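Long-range contact in metallocarboxypeptidase (Trypanosoma cruzi, PDB 3DWC), which probably releases C-terminal amino acids, other than proline, from peptides as a metal-dependent carboxypeptidase of the M32 family: residues L425-R439 with L479-Y492. Numbering follows the deposited sequence.
With SO4 (sulfate ion), chain S; SO4 (sulfate ion), chain V.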
loop_
_atom_site.group_PDB
_atom_site.type_symbol
_atom_site.label_atom_id
_atom_site.label_comp_id
_atom_site.label_asym_id
_atom_site.label_seq_id
_atom_site.Cartn_x
_atom_site.Cartn_y
_atom_site.Cartn_z
ATOM N N LEU B 425 3.576 12.502 29.705
ATOM C CA LEU B 425 3.614 11.176 30.351
ATOM C C LEU B 425 4.667 10.283 29.699
ATOM O O LEU B 425 5.384 9.522 30.369
ATOM C CB LEU B 425 2.241 10.477 30.301
ATOM C CG LEU B 425 1.055 11.185 30.935
ATOM C CD1 LEU B 425 -0.236 10.365 30.646
ATOM C CD2 LEU B 425 1.252 11.484 32.477
ATOM N N GLY B 426 4.775 10.372 28.374
ATOM C CA GLY B 426 5.839 9.658 27.633
ATOM C C GLY B 426 7.230 10.063 28.043
ATOM O O GLY B 426 8.143 9.194 28.270
ATOM N N ALA B 427 7.436 11.375 28.197
ATOM C CA ALA B 427 8.731 11.867 28.609
ATOM C C ALA B 427 9.085 11.357 30.005
ATOM O O ALA B 427 10.259 11.039 30.316
ATOM C CB ALA B 427 8.805 13.428 28.516
ATOM N N MET B 428 8.081 11.284 30.869
ATOM C CA MET B 428 8.272 10.779 32.199
ATOM C C MET B 428 8.553 9.293 32.277
ATOM O O MET B 428 9.411 8.856 33.071
ATOM C CB MET B 428 7.001 11.119 33.024
ATOM C CG MET B 428 6.867 12.562 33.279
ATOM S SD MET B 428 5.288 12.988 33.998
ATOM C CE MET B 428 5.341 14.771 33.751
ATOM N N VAL B 429 7.838 8.497 31.475
ATOM C CA VAL B 429 8.091 7.059 31.311
ATOM C C VAL B 429 9.518 6.812 30.846
ATOM O O VAL B 429 10.260 5.986 31.398
ATOM C CB VAL B 429 7.064 6.367 30.343
ATOM C CG1 VAL B 429 7.510 4.956 29.875
ATOM C CG2 VAL B 429 5.618 6.385 30.944
ATOM N N ALA B 430 9.932 7.564 29.851
ATOM C CA ALA B 430 11.280 7.422 29.319
ATOM C C ALA B 430 12.378 7.635 30.370
ATOM O O ALA B 430 13.341 6.863 30.426
ATOM C CB ALA B 430 11.466 8.341 28.118
ATOM N N ALA B 431 12.213 8.669 31.203
ATOM C CA ALA B 431 13.186 9.038 32.224
ATOM C C ALA B 431 13.222 8.003 33.309
ATOM O O ALA B 431 14.273 7.644 33.731
ATOM C CB ALA B 431 12.829 10.434 32.831
ATOM N N GLN B 432 12.050 7.540 33.737
ATOM C CA GLN B 432 11.891 6.497 34.727
ATOM C C GLN B 432 12.535 5.161 34.276
ATOM O O GLN B 432 13.184 4.498 35.029
ATOM C CB GLN B 432 10.415 6.288 35.055
ATOM C CG GLN B 432 10.180 5.340 36.277
ATOM C CD GLN B 432 8.826 5.544 36.961
ATOM O OE1 GLN B 432 8.335 6.658 37.033
ATOM N NE2 GLN B 432 8.248 4.461 37.514
ATOM N N LEU B 433 12.263 4.756 33.056
ATOM C CA LEU B 433 12.853 3.540 32.491
ATOM C C LEU B 433 14.385 3.576 32.402
ATOM O O LEU B 433 15.055 2.604 32.743
ATOM C CB LEU B 433 12.265 3.343 31.069
ATOM C CG LEU B 433 11.721 1.998 30.583
ATOM C CD1 LEU B 433 11.946 1.903 29.046
ATOM C CD2 LEU B 433 12.200 0.680 31.313
ATOM N N MET B 434 14.914 4.673 31.915
ATOM C CA MET B 434 16.368 4.877 31.833
ATOM C C MET B 434 16.992 4.930 33.202
ATOM O O MET B 434 18.062 4.355 33.380
ATOM C CB MET B 434 16.751 6.142 31.028
ATOM C CG MET B 434 18.257 6.343 30.853
ATOM S SD MET B 434 19.137 4.908 30.135
ATOM C CE MET B 434 18.992 5.345 28.363
ATOM N N SER B 435 16.325 5.540 34.190
ATOM C CA SER B 435 16.858 5.500 35.556
ATOM C C SER B 435 17.056 4.096 36.043
ATOM O O SER B 435 18.048 3.815 36.615
ATOM C CB SER B 435 15.951 6.215 36.593
ATOM O OG SER B 435 15.982 7.584 36.307
ATOM N N CYS B 436 16.033 3.261 35.890
ATOM C CA CYS B 436 16.095 1.846 36.202
ATOM C C CYS B 436 17.187 1.094 35.443
ATOM O O CYS B 436 17.974 0.317 36.020
ATOM C CB CYS B 436 14.730 1.202 35.888
ATOM S SG CYS B 436 14.726 -0.558 36.206
ATOM N N VAL B 437 17.216 1.274 34.134
ATOM C CA VAL B 437 18.241 0.644 33.317
ATOM C C VAL B 437 19.644 1.010 33.821
ATOM O O VAL B 437 20.494 0.141 33.890
ATOM C CB VAL B 437 18.034 0.925 31.807
ATOM C CG1 VAL B 437 19.265 0.537 31.013
ATOM C CG2 VAL B 437 16.810 0.138 31.269
ATOM N N ARG B 438 19.884 2.260 34.211
ATOM C CA ARG B 438 21.231 2.690 34.632
ATOM C C ARG B 438 21.558 2.125 36.031
ATOM O O ARG B 438 22.687 1.724 36.319
ATOM C CB ARG B 438 21.349 4.225 34.643
ATOM C CG ARG B 438 21.602 4.852 33.274
ATOM C CD ARG B 438 21.337 6.380 33.273
ATOM N NE ARG B 438 21.671 6.934 31.957
ATOM C CZ ARG B 438 22.909 7.031 31.491
ATOM N NH1 ARG B 438 23.107 7.499 30.287
ATOM N NH2 ARG B 438 23.940 6.663 32.231
ATOM N N ARG B 439 20.529 2.051 36.867
ATOM C CA ARG B 439 20.605 1.378 38.151
ATOM C C ARG B 439 20.981 -0.082 38.000
ATOM O O ARG B 439 21.821 -0.616 38.712
ATOM C CB ARG B 439 19.219 1.422 38.808
ATOM C CG ARG B 439 19.178 2.065 40.126
ATOM C CD ARG B 439 18.089 1.472 40.968
ATOM N NE ARG B 439 16.775 1.773 40.420
ATOM C CZ ARG B 439 15.881 0.878 40.000
ATOM N NH1 ARG B 439 16.125 -0.440 40.040
ATOM N NH2 ARG B 439 14.710 1.323 39.552
ATOM N N LEU B 479 4.607 -0.679 34.956
ATOM C CA LEU B 479 5.674 0.206 35.477
ATOM C C LEU B 479 6.261 -0.238 36.820
ATOM O O LEU B 479 7.484 -0.133 37.049
ATOM C CB LEU B 479 5.174 1.650 35.525
ATOM C CG LEU B 479 4.923 2.266 34.151
ATOM C CD1 LEU B 479 4.643 3.756 34.273
ATOM C CD2 LEU B 479 6.120 2.039 33.194
ATOM N N ARG B 480 5.410 -0.750 37.711
ATOM C CA ARG B 480 5.853 -1.331 38.962
ATOM C C ARG B 480 6.754 -2.532 38.738
ATOM O O ARG B 480 7.811 -2.686 39.364
ATOM C CB ARG B 480 4.653 -1.793 39.820
ATOM C CG ARG B 480 4.337 -0.940 41.005
ATOM C CD ARG B 480 3.415 -1.652 42.007
ATOM N NE ARG B 480 2.020 -1.618 41.567
ATOM C CZ ARG B 480 1.120 -0.694 41.920
ATOM N NH1 ARG B 480 -0.115 -0.765 41.434
ATOM N NH2 ARG B 480 1.427 0.295 42.762
ATOM N N GLN B 481 6.330 -3.420 37.858
ATOM C CA GLN B 481 7.136 -4.613 37.596
ATOM C C GLN B 481 8.469 -4.231 36.936
ATOM O O GLN B 481 9.514 -4.786 37.254
ATOM C CB GLN B 481 6.370 -5.562 36.687
ATOM C CG GLN B 481 6.832 -6.995 36.810
ATOM C CD GLN B 481 6.068 -7.917 35.876
ATOM O OE1 GLN B 481 5.150 -8.609 36.298
ATOM N NE2 GLN B 481 6.392 -7.858 34.579
ATOM N N ALA B 482 8.413 -3.246 36.057
ATOM C CA ALA B 482 9.539 -2.842 35.247
ATOM C C ALA B 482 10.545 -1.998 36.001
ATOM O O ALA B 482 11.734 -2.065 35.722
ATOM C CB ALA B 482 9.052 -2.033 34.012
ATOM N N THR B 483 10.076 -1.125 36.876
ATOM C CA THR B 483 10.931 -0.076 37.434
ATOM C C THR B 483 10.805 0.050 38.949
ATOM O O THR B 483 11.475 0.876 39.543
ATOM C CB THR B 483 10.559 1.324 36.832
ATOM O OG1 THR B 483 9.256 1.708 37.295
ATOM C CG2 THR B 483 10.613 1.308 35.284
ATOM N N GLY B 484 9.917 -0.712 39.568
ATOM C CA GLY B 484 9.814 -0.704 41.007
ATOM C C GLY B 484 8.692 0.159 41.546
ATOM O O GLY B 484 8.394 0.091 42.720
ATOM N N GLU B 485 8.078 0.985 40.708
ATOM C CA GLU B 485 7.028 1.868 41.173
ATOM C C GLU B 485 6.142 2.308 40.006
ATOM O O GLU B 485 6.476 2.122 38.836
ATOM C CB GLU B 485 7.632 3.117 41.849
ATOM C CG GLU B 485 8.440 3.982 40.894
ATOM C CD GLU B 485 9.145 5.159 41.545
ATOM O OE1 GLU B 485 8.655 5.711 42.546
ATOM O OE2 GLU B 485 10.200 5.554 41.019
ATOM N N THR B 486 5.010 2.899 40.369
ATOM C CA THR B 486 4.083 3.513 39.439
ATOM C C THR B 486 4.707 4.808 38.794
ATOM O O THR B 486 5.738 5.261 39.224
ATOM C CB THR B 486 2.739 3.738 40.222
ATOM O OG1 THR B 486 1.658 3.806 39.297
ATOM C CG2 THR B 486 2.747 4.978 41.052
ATOM N N LEU B 487 4.082 5.422 37.794
ATOM C CA LEU B 487 4.677 6.604 37.137
ATOM C C LEU B 487 4.944 7.705 38.139
ATOM O O LEU B 487 4.053 8.085 38.879
ATOM C CB LEU B 487 3.847 7.102 35.930
ATOM C CG LEU B 487 4.401 8.245 35.052
ATOM C CD1 LEU B 487 5.798 7.968 34.520
ATOM C CD2 LEU B 487 3.441 8.449 33.944
ATOM N N ASN B 488 6.210 8.142 38.187
ATOM C CA ASN B 488 6.699 9.134 39.131
ATOM C C ASN B 488 7.466 10.246 38.371
ATOM O O ASN B 488 8.527 9.993 37.810
ATOM C CB ASN B 488 7.640 8.433 40.104
ATOM C CG ASN B 488 8.210 9.353 41.173
ATOM O OD1 ASN B 488 8.124 10.560 41.065
ATOM N ND2 ASN B 488 8.844 8.755 42.208
ATOM N N PRO B 489 6.947 11.474 38.366
ATOM C CA PRO B 489 7.645 12.534 37.619
ATOM C C PRO B 489 8.992 13.000 38.176
ATOM O O PRO B 489 9.638 13.818 37.538
ATOM C CB PRO B 489 6.631 13.695 37.622
ATOM C CG PRO B 489 5.789 13.467 38.725
ATOM C CD PRO B 489 5.699 11.981 38.945
ATOM N N GLU B 490 9.409 12.519 39.344
ATOM C CA GLU B 490 10.685 12.954 39.906
ATOM C C GLU B 490 11.875 12.547 39.051
ATOM O O GLU B 490 12.852 13.259 39.006
ATOM C CB GLU B 490 10.873 12.449 41.344
ATOM C CG GLU B 490 9.819 12.936 42.320
ATOM C CD GLU B 490 9.636 14.449 42.350
ATOM O OE1 GLU B 490 10.646 15.198 42.441
ATOM O OE2 GLU B 490 8.452 14.869 42.299
ATOM N N HIS B 491 11.787 11.400 38.377
ATOM C CA HIS B 491 12.824 10.995 37.439
ATOM C C HIS B 491 13.026 11.977 36.270
ATOM O O HIS B 491 14.163 12.267 35.893
ATOM C CB HIS B 491 12.563 9.571 36.926
ATOM C CG HIS B 491 12.372 8.567 38.016
ATOM N ND1 HIS B 491 13.414 8.093 38.784
ATOM C CD2 HIS B 491 11.253 7.987 38.505
ATOM C CE1 HIS B 491 12.947 7.237 39.670
ATOM N NE2 HIS B 491 11.637 7.164 39.532
ATOM N N TYR B 492 11.926 12.526 35.748
ATOM C CA TYR B 492 11.982 13.471 34.614
ATOM C C TYR B 492 12.617 14.754 35.112
ATOM O O TYR B 492 13.471 15.305 34.466
ATOM C CB TYR B 492 10.544 13.713 34.125
ATOM C CG TYR B 492 10.323 14.525 32.867
ATOM C CD1 TYR B 492 11.176 14.438 31.756
ATOM C CD2 TYR B 492 9.203 15.320 32.756
ATOM C CE1 TYR B 492 10.909 15.141 30.595
ATOM C CE2 TYR B 492 8.944 16.043 31.588
ATOM C CZ TYR B 492 9.792 15.944 30.524
ATOM O OH TYR B 492 9.497 16.672 29.394
HETATM S S SO4 S . 3.722 2.588 43.921
HETATM O O1 SO4 S . 2.255 2.546 43.924
HETATM O O2 SO4 S . 4.285 1.376 43.330
HETATM O O3 SO4 S . 4.127 3.814 43.233
HETATM O O4 SO4 S . 4.240 2.632 45.290
HETATM S S SO4 V . 11.685 10.259 44.328
HETATM O O1 SO4 V . 12.482 9.881 45.500
HETATM O O2 SO4 V . 10.255 10.240 44.669
HETATM O O3 SO4 V . 12.012 11.646 43.988
HETATM O O4 SO4 V . 12.028 9.351 43.215
HETATM O O HOH W 1 9.579 10.434 35.353
HETATM O O HOH W 2 16.557 9.100 39.190
#
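Q432 of helix 421-441 meets T483, T486 and N488 around the loop before helix 490-501. Its CG lies anti to the backbone N (chi1 -171°), and the extended chain carries the amide into the loop. Q432 CB, CG and CD all lie by H491 CD2, CG the nearest of the three at 3.6 Å. The amide and imidazole planes are 51° apart, so the two groups do not stack. At the tip, Q432 OE1 accepts from N488 N at 2.8 Å, on a lone pair in its carbonyl plane. Q432 NE2 gives one N-H to T483 OG1 (2.9 Å, nearly straight at 171°). Q432 NE2 gives the other to T486 O at 3.1 Å, from above that carbonyl plane. One buried amide therefore grips T483, T486 and N488 together. T483 OG1 in turn donates to L479 O. E485 holds H491: H491 NE2 donates to E485 OE2 at 2.6 Å, with OE2 in the ring plane.

The rest is mostly apolar, with one weak bond from R439 NH2 to T483 O. L487 CD1 packs on M428 CB and V429 CG2. A427 CB meets the Y492 ring 3.4 Å from CZ. A water bridges M428 O and N488 O.

N488 OD1 caps helix 490-501 through E490 N. This helix-loop-helix corner packs against helix 421-441. Helix 168-196 touches M428 and P489, helix 294-309 A431 and L433, and helix 456-467 L433 and C436.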